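Local coordinates for alkyl hydroperoxide reductase AhpD (Deinococcus radiodurans R1, PDB 6K40), which probably has peroxiredoxin activity as an AhpD-like alkyl hydroperoxide reductase, consistent with a part in antioxidant defence, at residues 40-45 against 187-192; 72-77 against 164-169; 92-97 against 179-184; 133-138 against 149-154. All coordinates share one frame; numbering follows the deposited sequence.

Contact 1. Residues 40-45 against 187-192; sequences MGFVPN and VPNPEY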
loop_
_atom_site.group_PDB
_atom_site.type_symbol
_atom_site.label_atom_id
_atom_site.label_comp_id
_atom_site.label_asym_id
_atom_site.label_seq_id
_atom_site.Cartn_x
_atom_site.Cartn_y
_atom_site.Cartn_z
ATOM N N MET A 40 12.182 -22.051 5.470
ATOM C CA MET A 40 10.939 -21.311 5.678
ATOM C C MET A 40 9.657 -22.073 5.364
ATOM O O MET A 40 8.572 -21.542 5.632
ATOM C CB MET A 40 10.942 -19.993 4.884
ATOM C CG MET A 40 11.206 -20.112 3.407
ATOM S SD MET A 40 11.262 -18.484 2.638
ATOM C CE MET A 40 12.877 -17.925 3.164
ATOM N N GLY A 41 9.741 -23.278 4.803
ATOM C CA GLY A 41 8.569 -24.043 4.434
ATOM C C GLY A 41 8.070 -23.802 3.026
ATOM O O GLY A 41 7.053 -24.391 2.635
ATOM N N PHE A 42 8.725 -22.927 2.268
ATOM C CA PHE A 42 8.382 -22.696 0.871
ATOM C C PHE A 42 9.601 -22.095 0.183
ATOM O O PHE A 42 10.590 -21.739 0.828
ATOM C CB PHE A 42 7.151 -21.790 0.735
ATOM C CG PHE A 42 7.360 -20.405 1.267
ATOM C CD1 PHE A 42 7.627 -19.350 0.410
ATOM C CD2 PHE A 42 7.298 -20.160 2.627
ATOM C CE1 PHE A 42 7.828 -18.075 0.904
ATOM C CE2 PHE A 42 7.497 -18.893 3.127
ATOM C CZ PHE A 42 7.762 -17.846 2.265
ATOM N N VAL A 43 9.524 -22.006 -1.137
ATOM C CA VAL A 43 10.571 -21.399 -1.952
ATOM C C VAL A 43 10.034 -20.071 -2.481
ATOM O O VAL A 43 9.026 -20.065 -3.197
ATOM C CB VAL A 43 11.010 -22.314 -3.107
ATOM C CG1 VAL A 43 12.108 -21.644 -3.925
ATOM C CG2 VAL A 43 11.500 -23.653 -2.577
ATOM N N PRO A 44 10.658 -18.942 -2.151
ATOM C CA PRO A 44 10.206 -17.655 -2.694
ATOM C C PRO A 44 10.092 -17.687 -4.210
ATOM O O PRO A 44 10.990 -18.160 -4.911
ATOM C CB PRO A 44 11.293 -16.681 -2.232
ATOM C CG PRO A 44 11.811 -17.287 -0.970
ATOM C CD PRO A 44 11.749 -18.779 -1.175
ATOM N N ASN A 45 8.964 -17.182 -4.717
ATOM C CA ASN A 45 8.691 -17.244 -6.149
ATOM C C ASN A 45 9.725 -16.487 -6.972
ATOM O O ASN A 45 9.909 -16.803 -8.154
ATOM C CB ASN A 45 7.288 -16.709 -6.444
ATOM C CG ASN A 45 6.196 -17.692 -6.062
ATOM O OD1 ASN A 45 6.421 -18.903 -6.016
ATOM N ND2 ASN A 45 5.002 -17.173 -5.788
ATOM N N VAL A 187 5.063 -12.753 -8.762
ATOM C CA VAL A 187 3.920 -12.872 -7.867
ATOM C C VAL A 187 4.425 -13.300 -6.495
ATOM O O VAL A 187 5.117 -14.314 -6.393
ATOM C CB VAL A 187 2.873 -13.874 -8.385
ATOM C CG1 VAL A 187 1.655 -13.886 -7.477
ATOM C CG2 VAL A 187 2.483 -13.535 -9.814
ATOM N N PRO A 188 4.099 -12.577 -5.425
ATOM C CA PRO A 188 4.560 -12.986 -4.092
ATOM C C PRO A 188 3.833 -14.226 -3.600
ATOM O O PRO A 188 2.657 -14.449 -3.903
ATOM C CB PRO A 188 4.239 -11.770 -3.217
ATOM C CG PRO A 188 3.106 -11.099 -3.906
ATOM C CD PRO A 188 3.272 -11.359 -5.383
ATOM N N ASN A 189 4.553 -15.035 -2.827
ATOM C CA ASN A 189 3.975 -16.249 -2.269
ATOM C C ASN A 189 2.821 -15.904 -1.330
ATOM O O ASN A 189 2.872 -14.883 -0.631
ATOM C CB ASN A 189 5.033 -17.056 -1.510
ATOM C CG ASN A 189 6.201 -17.460 -2.387
ATOM O OD1 ASN A 189 7.030 -16.630 -2.757
ATOM N ND2 ASN A 189 6.276 -18.744 -2.717
ATOM N N PRO A 190 1.762 -16.716 -1.300
ATOM C CA PRO A 190 0.640 -16.429 -0.390
ATOM C C PRO A 190 1.050 -16.355 1.072
ATOM O O PRO A 190 0.413 -15.631 1.846
ATOM C CB PRO A 190 -0.325 -17.595 -0.644
ATOM C CG PRO A 190 0.058 -18.128 -1.993
ATOM C CD PRO A 190 1.539 -17.939 -2.090
ATOM N N GLU A 191 2.090 -17.095 1.468
ATOM C CA GLU A 191 2.512 -17.118 2.867
ATOM C C GLU A 191 2.862 -15.725 3.380
ATOM O O GLU A 191 2.642 -15.425 4.558
ATOM C CB GLU A 191 3.708 -18.061 3.035
ATOM C CG GLU A 191 3.364 -19.538 2.884
ATOM C CD GLU A 191 3.408 -20.013 1.439
ATOM O OE1 GLU A 191 3.437 -19.159 0.529
ATOM O OE2 GLU A 191 3.404 -21.242 1.213
ATOM N N TYR A 192 3.432 -14.877 2.521
ATOM C CA TYR A 192 3.836 -13.541 2.948
ATOM C C TYR A 192 2.657 -12.721 3.461
ATOM O O TYR A 192 2.827 -11.898 4.369
ATOM C CB TYR A 192 4.522 -12.811 1.794
ATOM C CG TYR A 192 5.888 -13.356 1.435
ATOM C CD1 TYR A 192 6.909 -13.401 2.375
ATOM C CD2 TYR A 192 6.156 -13.819 0.152
ATOM C CE1 TYR A 192 8.160 -13.894 2.048
ATOM C CE2 TYR A 192 7.405 -14.313 -0.186
ATOM C CZ TYR A 192 8.401 -14.348 0.766
ATOM O OH TYR A 192 9.641 -14.840 0.435
#
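Asn189 and Asn45 clasp two loops of this all-helical AhpD-like subunit, one following helix 27-40 and the other leading into helix 190-194. The buried Asn189 amide serves the first loop with both ends. Its OD1 takes the backbone N-H of Asn45 at 2.8 Å, in the carbonyl plane on a lone pair, while its ND2 gives a more bent bond to Val43 O at 3.1 Å, from well above that carbonyl's plane. Asn45 answers in kind: the ND2 of its amide, stacked on that of Asn189, donates to Val187 O over 2.9 Å. Three bonds between the loops thus satisfy two backbone carbonyls and one backbone N-H.

Beside this polar clasp, Phe42 fills the space between Glu191 and Tyr192. With CG between the backbone N and the carbonyl carbon (chi1 64°), its ring stands against the second loop. The Glu191 chain, bent at chi2, lies over one face, with CB 4.2 Å from the ring centroid, and its carboxylate is nearly parallel to the ring; Met40 SD covers the opposite face. Phe42 also meets Tyr192 in a T-shaped stack, presenting its edge to the tyrosine face with the planes at 85°. Pro44, which also packs on Tyr94 and Ala36, touches the far end of the tyrosine, with Pro44 CG 3.6 Å from Tyr192 OH.

Contact 2. Residues 72-77 against 164-169; sequences GGLSNA and ILEAVQ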
loop_
_atom_site.group_PDB
_atom_site.type_symbol
_atom_site.label_atom_id
_atom_site.label_comp_id
_atom_site.label_asym_id
_atom_site.label_seq_id
_atom_site.Cartn_x
_atom_site.Cartn_y
_atom_site.Cartn_z
ATOM N N GLY A 72 25.032 -6.046 9.037
ATOM C CA GLY A 72 25.656 -4.887 8.446
ATOM C C GLY A 72 25.543 -3.664 9.324
ATOM O O GLY A 72 25.300 -3.760 10.527
ATOM N N GLY A 73 25.738 -2.498 8.700
ATOM C CA GLY A 73 25.706 -1.244 9.433
ATOM C C GLY A 73 24.321 -0.807 9.858
ATOM O O GLY A 73 24.197 0.042 10.747
ATOM N N LEU A 74 23.279 -1.367 9.249
ATOM C CA LEU A 74 21.901 -1.042 9.578
ATOM C C LEU A 74 21.202 -2.278 10.129
ATOM O O LEU A 74 21.537 -3.411 9.769
ATOM C CB LEU A 74 21.138 -0.518 8.351
ATOM C CG LEU A 74 21.583 0.813 7.737
ATOM C CD1 LEU A 74 20.849 1.073 6.429
ATOM C CD2 LEU A 74 21.365 1.962 8.710
ATOM N N SER A 75 20.243 -2.051 11.023
ATOM C CA SER A 75 19.403 -3.134 11.506
ATOM C C SER A 75 18.516 -3.663 10.382
ATOM O O SER A 75 18.276 -2.992 9.376
ATOM C CB SER A 75 18.541 -2.666 12.677
ATOM O OG SER A 75 17.423 -1.929 12.217
ATOM N N ASN A 76 18.018 -4.888 10.569
ATOM C CA ASN A 76 17.064 -5.445 9.615
ATOM C C ASN A 76 15.796 -4.602 9.540
ATOM O O ASN A 76 15.217 -4.434 8.459
ATOM C CB ASN A 76 16.732 -6.889 9.987
ATOM C CG ASN A 76 17.881 -7.837 9.712
ATOM O OD1 ASN A 76 18.572 -8.273 10.631
ATOM N ND2 ASN A 76 18.096 -8.154 8.440
ATOM N N ALA A 77 15.351 -4.058 10.676
ATOM C CA ALA A 77 14.133 -3.250 10.683
ATOM C C ALA A 77 14.293 -2.003 9.823
ATOM O O ALA A 77 13.377 -1.631 9.082
ATOM C CB ALA A 77 13.755 -2.872 12.117
ATOM N N ILE A 164 25.419 5.182 5.931
ATOM C CA ILE A 164 24.825 5.964 4.851
ATOM C C ILE A 164 25.025 5.264 3.512
ATOM O O ILE A 164 24.104 5.195 2.689
ATOM C CB ILE A 164 25.411 7.388 4.846
ATOM C CG1 ILE A 164 24.885 8.181 6.047
ATOM C CG2 ILE A 164 25.085 8.097 3.542
ATOM C CD1 ILE A 164 25.473 9.574 6.171
ATOM N N LEU A 165 26.228 4.738 3.271
ATOM C CA LEU A 165 26.478 3.973 2.055
ATOM C C LEU A 165 25.569 2.753 1.982
ATOM O O LEU A 165 25.013 2.444 0.921
ATOM C CB LEU A 165 27.950 3.562 1.991
ATOM C CG LEU A 165 28.399 2.601 0.888
ATOM C CD1 LEU A 165 27.956 3.090 -0.482
ATOM C CD2 LEU A 165 29.911 2.412 0.929
ATOM N N GLU A 166 25.386 2.061 3.112
ATOM C CA GLU A 166 24.501 0.900 3.134
ATOM C C GLU A 166 23.060 1.293 2.825
ATOM O O GLU A 166 22.370 0.601 2.069
ATOM C CB GLU A 166 24.588 0.207 4.493
ATOM C CG GLU A 166 23.853 -1.126 4.568
ATOM C CD GLU A 166 24.272 -1.960 5.769
ATOM O OE1 GLU A 166 23.387 -2.374 6.549
ATOM O OE2 GLU A 166 25.490 -2.201 5.934
ATOM N N ALA A 167 22.588 2.404 3.398
ATOM C CA ALA A 167 21.216 2.840 3.160
ATOM C C ALA A 167 21.009 3.244 1.705
ATOM O O ALA A 167 19.976 2.922 1.104
ATOM C CB ALA A 167 20.862 3.997 4.092
ATOM N N VAL A 168 21.973 3.969 1.133
ATOM C CA VAL A 168 21.891 4.333 -0.277
ATOM C C VAL A 168 21.844 3.081 -1.141
ATOM O O VAL A 168 21.040 2.982 -2.080
ATOM C CB VAL A 168 23.070 5.248 -0.662
ATOM C CG1 VAL A 168 23.103 5.474 -2.160
ATOM C CG2 VAL A 168 22.974 6.571 0.069
ATOM N N GLN A 169 22.695 2.100 -0.826
ATOM C CA GLN A 169 22.687 0.839 -1.557
ATOM C C GLN A 169 21.335 0.148 -1.459
ATOM O O GLN A 169 20.839 -0.389 -2.450
ATOM C CB GLN A 169 23.784 -0.079 -1.024
ATOM C CG GLN A 169 25.053 -0.084 -1.846
ATOM C CD GLN A 169 26.170 -0.822 -1.150
ATOM O OE1 GLN A 169 26.800 -1.705 -1.731
ATOM N NE2 GLN A 169 26.424 -0.470 0.104
#
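The carboxylate of Glu166, reaching out from helix 161-184, grips the two successive backbone N-H groups of Gly73 and Leu74 in the turn before helix 76-90. Glu166 OE2 accepts from Gly73 N at 2.8 Å on its syn side, and Glu166 OE1 accepts from Leu74 N at 2.9 Å, this donor standing well above the carboxylate plane. Two separate bonds fix the rotation of the carboxylate. They are made possible by a chain that leaves the helix with CG opposite the backbone N (chi1 -172°) and stays extended to its end.

These bonds and the buried flank, where Leu74 lays CD1 against Ala167 CB at 3.7 Å, are the tight part. Gly73 is exposed yet bonded; the looser side is Gly72, also exposed, which approaches Glu166 OE2 only with its CA, at 3.7 Å. Arg79 lies near Glu166 OE1 as a long, weak ion pair.

Ser75 caps the start of helix 76-90 through its OG, which bonds Glu78 N. Around the contact, Asn76 and Ala77 touch Phe106 of helix 93-107, Leu74 packs on Leu159, Ile164 meets helix 151-156 through Leu151 and Arg155, and Gln169 bonds Tyr63 of helix 54-69.

Contact 3. Residues 92-97 against 179-184; sequences CVYCAV and RVSSAL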
loop_
_atom_site.group_PDB
_atom_site.type_symbol
_atom_site.label_atom_id
_atom_site.label_comp_id
_atom_site.label_asym_id
_atom_site.label_seq_id
_atom_site.Cartn_x
_atom_site.Cartn_y
_atom_site.Cartn_z
ATOM N N CYS A 92 5.344 -1.877 -6.498
ATOM C CA CYS A 92 5.710 -3.252 -6.805
ATOM C C CYS A 92 5.041 -4.178 -5.796
ATOM O O CYS A 92 5.359 -4.132 -4.603
ATOM C CB CYS A 92 7.230 -3.422 -6.777
ATOM S SG CYS A 92 7.767 -5.125 -6.966
ATOM N N VAL A 93 4.121 -5.018 -6.280
ATOM C CA VAL A 93 3.325 -5.848 -5.380
ATOM C C VAL A 93 4.192 -6.904 -4.706
ATOM O O VAL A 93 4.058 -7.157 -3.503
ATOM C CB VAL A 93 2.148 -6.483 -6.138
ATOM C CG1 VAL A 93 1.479 -7.552 -5.290
ATOM C CG2 VAL A 93 1.145 -5.416 -6.546
ATOM N N TYR A 94 5.084 -7.546 -5.466
ATOM C CA TYR A 94 5.937 -8.579 -4.887
ATOM C C TYR A 94 6.727 -8.024 -3.711
ATOM O O TYR A 94 6.679 -8.570 -2.596
ATOM C CB TYR A 94 6.890 -9.155 -5.941
ATOM C CG TYR A 94 7.617 -10.404 -5.468
ATOM C CD1 TYR A 94 8.683 -10.328 -4.573
ATOM C CD2 TYR A 94 7.222 -11.660 -5.907
ATOM C CE1 TYR A 94 9.333 -11.471 -4.134
ATOM C CE2 TYR A 94 7.866 -12.804 -5.475
ATOM C CZ TYR A 94 8.918 -12.704 -4.593
ATOM O OH TYR A 94 9.555 -13.841 -4.164
ATOM N N CYS A 95 7.461 -6.932 -3.944
ATOM C CA CYS A 95 8.311 -6.399 -2.891
ATOM C C CYS A 95 7.478 -5.789 -1.773
ATOM O O CYS A 95 7.792 -5.979 -0.597
ATOM C CB CYS A 95 9.285 -5.370 -3.478
ATOM S SG CYS A 95 10.458 -6.019 -4.696
ATOM N N ALA A 96 6.364 -5.140 -2.112
ATOM C CA ALA A 96 5.478 -4.611 -1.078
ATOM C C ALA A 96 5.029 -5.712 -0.130
ATOM O O ALA A 96 5.223 -5.612 1.082
ATOM C CB ALA A 96 4.264 -3.913 -1.701
ATOM N N VAL A 97 4.488 -6.804 -0.670
ATOM C CA VAL A 97 3.961 -7.871 0.177
ATOM C C VAL A 97 5.078 -8.525 0.987
ATOM O O VAL A 97 5.001 -8.616 2.222
ATOM C CB VAL A 97 3.203 -8.903 -0.677
ATOM C CG1 VAL A 97 2.826 -10.110 0.162
ATOM C CG2 VAL A 97 1.963 -8.266 -1.295
ATOM N N ARG A 179 11.762 -2.806 -10.300
ATOM C CA ARG A 179 11.665 -2.768 -11.751
ATOM C C ARG A 179 11.706 -4.171 -12.341
ATOM O O ARG A 179 10.916 -4.493 -13.234
ATOM C CB ARG A 179 12.773 -1.886 -12.322
ATOM C CG ARG A 179 12.403 -0.416 -12.267
ATOM C CD ARG A 179 13.598 0.504 -12.378
ATOM N NE ARG A 179 13.156 1.890 -12.463
ATOM C CZ ARG A 179 13.049 2.706 -11.421
ATOM N NH1 ARG A 179 13.368 2.279 -10.204
ATOM N NH2 ARG A 179 12.627 3.953 -11.597
ATOM N N VAL A 180 12.586 -5.032 -11.829
ATOM C CA VAL A 180 12.637 -6.405 -12.335
ATOM C C VAL A 180 11.298 -7.106 -12.109
ATOM O O VAL A 180 10.701 -7.672 -13.041
ATOM C CB VAL A 180 13.800 -7.180 -11.691
ATOM C CG1 VAL A 180 13.721 -8.654 -12.057
ATOM C CG2 VAL A 180 15.134 -6.592 -12.130
ATOM N N SER A 181 10.793 -7.053 -10.871
ATOM C CA SER A 181 9.583 -7.789 -10.520
ATOM C C SER A 181 8.356 -7.252 -11.249
ATOM O O SER A 181 7.493 -8.028 -11.666
ATOM C CB SER A 181 9.360 -7.733 -9.006
ATOM O OG SER A 181 10.349 -8.468 -8.308
ATOM N N SER A 182 8.266 -5.931 -11.432
ATOM C CA SER A 182 7.104 -5.366 -12.110
ATOM C C SER A 182 7.179 -5.595 -13.613
ATOM O O SER A 182 6.150 -5.826 -14.263
ATOM C CB SER A 182 6.959 -3.875 -11.804
ATOM O OG SER A 182 7.139 -3.592 -10.428
ATOM N N ALA A 183 8.385 -5.528 -14.188
ATOM C CA ALA A 183 8.524 -5.746 -15.620
ATOM C C ALA A 183 8.219 -7.191 -15.993
ATOM O O ALA A 183 7.653 -7.451 -17.060
ATOM C CB ALA A 183 9.930 -5.358 -16.061
ATOM N N LEU A 184 8.589 -8.145 -15.136
ATOM C CA LEU A 184 8.446 -9.552 -15.483
ATOM C C LEU A 184 7.279 -10.238 -14.777
ATOM O O LEU A 184 7.140 -11.462 -14.881
ATOM C CB LEU A 184 9.750 -10.288 -15.195
ATOM C CG LEU A 184 10.951 -9.688 -15.923
ATOM C CD1 LEU A 184 12.216 -10.414 -15.530
ATOM C CD2 LEU A 184 10.744 -9.730 -17.429
#
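Cys92 and Ser181 make the main van der Waals contact between the start of helix 93-107 and the last turns of helix 161-184, with Cys92 SG 3.7 Å from Ser181 CB. The neighbouring Ser182 flanks the same cysteine, its OG lying 3.7 Å from Cys92 CB. Next to this pair, Tyr94 CB and Ser181 CB approach to 4.2 Å, after which the tyrosine ring leads away from helix 161-184. Cys95 stays at a greater distance, its SG 4.4 Å from Ser181 OG.

No hydrogen bond crosses between the two segments; the polar groups are engaged otherwise. Ser182 OG bonds the carbonyl of Asn178 one turn earlier in its own helix, and Ser181 OG makes a weak bond to Thr177 O. Tyr94 OH pairs with Val46 N, tying this helix to helix 45-49.

The two cysteines form a Cys-X-X-Cys motif at the head of a helix, as in the redox centre of AhpD proteins, and probably serve the same purpose here. Cys92 is the N-cap residue: its SG, anti to the backbone N (chi1 174°), accepts a nearly straight bond from Cys95 N at 3.5 Å. The sulfurs, Cys92 SG and Cys95 SG, are 3.6 Å apart, too far for a disulfide. A glycerol lies about 3 Å from the Cys95 side chain, perhaps marking a pocket.

Subunit contacts border the site: Val93 N bonds Gln122 OE1 of the second subunit, whose Val118 packs on Val93 and Ala96.

Contact 4. Residues 133-138 against 149-154; sequences CAYAEK and ADLAPL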
loop_
_atom_site.group_PDB
_atom_site.type_symbol
_atom_site.label_atom_id
_atom_site.label_comp_id
_atom_site.label_asym_id
_atom_site.label_seq_id
_atom_site.Cartn_x
_atom_site.Cartn_y
_atom_site.Cartn_z
ATOM N N CYS A 133 13.258 7.932 5.644
ATOM C CA CYS A 133 12.150 7.755 4.713
ATOM C C CYS A 133 12.069 8.908 3.722
ATOM O O CYS A 133 11.805 8.692 2.534
ATOM C CB CYS A 133 10.830 7.625 5.479
ATOM S SG CYS A 133 10.571 6.051 6.336
ATOM N N ALA A 134 12.326 10.133 4.182
ATOM C CA ALA A 134 12.370 11.269 3.266
ATOM C C ALA A 134 13.495 11.113 2.256
ATOM O O ALA A 134 13.313 11.381 1.061
ATOM C CB ALA A 134 12.528 12.574 4.048
ATOM N N TYR A 135 14.669 10.671 2.718
ATOM C CA TYR A 135 15.783 10.444 1.806
ATOM C C TYR A 135 15.457 9.347 0.799
ATOM O O TYR A 135 15.746 9.485 -0.396
ATOM C CB TYR A 135 17.045 10.099 2.597
ATOM C CG TYR A 135 18.309 10.181 1.773
ATOM C CD1 TYR A 135 18.999 11.380 1.640
ATOM C CD2 TYR A 135 18.809 9.059 1.124
ATOM C CE1 TYR A 135 20.155 11.458 0.884
ATOM C CE2 TYR A 135 19.963 9.127 0.367
ATOM C CZ TYR A 135 20.631 10.326 0.250
ATOM O OH TYR A 135 21.777 10.394 -0.506
ATOM N N ALA A 136 14.861 8.245 1.264
ATOM C CA ALA A 136 14.490 7.164 0.358
ATOM C C ALA A 136 13.497 7.643 -0.689
ATOM O O ALA A 136 13.625 7.317 -1.877
ATOM C CB ALA A 136 13.912 5.992 1.150
ATOM N N GLU A 137 12.503 8.429 -0.269
ATOM C CA GLU A 137 11.512 8.926 -1.214
ATOM C C GLU A 137 12.149 9.846 -2.244
ATOM O O GLU A 137 11.860 9.740 -3.443
ATOM C CB GLU A 137 10.389 9.646 -0.470
ATOM C CG GLU A 137 9.364 10.284 -1.390
ATOM C CD GLU A 137 7.965 10.260 -0.812
ATOM O OE1 GLU A 137 7.732 9.514 0.162
ATOM O OE2 GLU A 137 7.097 10.987 -1.335
ATOM N N LYS A 138 13.027 10.750 -1.805
ATOM C CA LYS A 138 13.663 11.646 -2.762
ATOM C C LYS A 138 14.540 10.874 -3.742
ATOM O O LYS A 138 14.512 11.139 -4.950
ATOM C CB LYS A 138 14.480 12.719 -2.043
ATOM C CG LYS A 138 14.733 13.937 -2.918
ATOM C CD LYS A 138 15.876 14.805 -2.420
ATOM C CE LYS A 138 16.377 15.711 -3.539
ATOM N NZ LYS A 138 17.016 16.958 -3.043
ATOM N N ALA A 149 23.826 18.217 0.673
ATOM C CA ALA A 149 23.037 18.689 1.809
ATOM C C ALA A 149 21.986 17.671 2.236
ATOM O O ALA A 149 21.596 17.637 3.411
ATOM C CB ALA A 149 22.377 20.026 1.467
ATOM N N ASP A 150 21.519 16.838 1.302
ATOM C CA ASP A 150 20.545 15.805 1.634
ATOM C C ASP A 150 21.081 14.802 2.647
ATOM O O ASP A 150 20.288 14.097 3.282
ATOM C CB ASP A 150 20.101 15.071 0.366
ATOM C CG ASP A 150 19.322 15.961 -0.579
ATOM O OD1 ASP A 150 18.536 16.802 -0.099
ATOM O OD2 ASP A 150 19.495 15.817 -1.806
ATOM N N LEU A 151 22.401 14.709 2.812
ATOM C CA LEU A 151 22.947 13.810 3.819
ATOM C C LEU A 151 22.871 14.393 5.224
ATOM O O LEU A 151 23.013 13.644 6.198
ATOM C CB LEU A 151 24.401 13.462 3.495
ATOM C CG LEU A 151 24.678 12.779 2.155
ATOM C CD1 LEU A 151 26.167 12.487 2.015
ATOM C CD2 LEU A 151 23.850 11.507 1.989
ATOM N N ALA A 152 22.635 15.701 5.347
ATOM C CA ALA A 152 22.657 16.344 6.661
ATOM C C ALA A 152 21.672 15.734 7.653
ATOM O O ALA A 152 22.077 15.473 8.799
ATOM C CB ALA A 152 22.431 17.850 6.499
ATOM N N PRO A 153 20.395 15.491 7.314
ATOM C CA PRO A 153 19.511 14.840 8.300
ATOM C C PRO A 153 19.990 13.459 8.711
ATOM O O PRO A 153 19.939 13.114 9.899
ATOM C CB PRO A 153 18.160 14.784 7.573
ATOM C CG PRO A 153 18.239 15.860 6.541
ATOM C CD PRO A 153 19.659 15.849 6.086
ATOM N N LEU A 154 20.469 12.661 7.751
ATOM C CA LEU A 154 20.970 11.327 8.066
ATOM C C LEU A 154 22.096 11.393 9.089
ATOM O O LEU A 154 22.124 10.613 10.049
ATOM C CB LEU A 154 21.435 10.628 6.789
ATOM C CG LEU A 154 20.384 10.459 5.687
ATOM C CD1 LEU A 154 20.970 9.735 4.478
ATOM C CD2 LEU A 154 19.153 9.726 6.207
#
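The backbones approach most closely at Tyr135 and Asp150, whose CA atoms are 7.2 Å apart, where helix 127-141 passes the 3-10 turn that leads toward helix 151-156. Tyr135 carries the apolar half of the contact. A chi1 of -166° swings its ring away from its own N and out toward the turn, and Leu154 CD1 sits almost centrally over one face, 3.8 Å from the ring centroid, in a CH-pi contact. Leu151 CD2 touches the phenol end at 3.4 Å from Tyr135 OH, and Asp150 O is 3.4 Å from Tyr135 CD1. The tyrosine also packs on Val168 and Ile171, so the ring, borne by helix 127-141, lies against both helix 151-156 and helix 161-184.

The polar half lies one turn further on. An extended Lys138 reaches over to Asp150, the two side chains crossing at about a right angle, and forms a salt bridge, with NZ 3.0 Å from Asp150 OD2 on its syn side and a weak, longer bond to Asp150 OD1.

Because Lys138 NZ donates also to Glu145 O, one ammonium group connects the helix with both the intervening loop and the turn; its charge, together with the backbone N-H that Thr147 gives to Asp150 OD2, probably stabilises the ionised form of Asp150.

Overall arrangement
From the N terminus, the loop after helix 27-40 is met first; contact 1 joins it to the start of helix 190-194 and so closes a loop that encloses the three others. Within it, contact 2 ties the turn before helix 76-90 to helix 161-184, and contact 3 ties the head of helix 93-107 to the end of that same helix. Contacts 2 and 3 therefore cross, on opposite sides of the chain's centre. Contact 4, between helix 127-141 and the turn into helix 151-156, closes the shortest loop, nested inside all the rest. It touches contact 2 through Leu154 and Ile164, while Tyr94 of contact 3 packs on Val187 and Pro188 of contact 1. Contacts 1 and 4 lie about 32 Å apart, centre to centre.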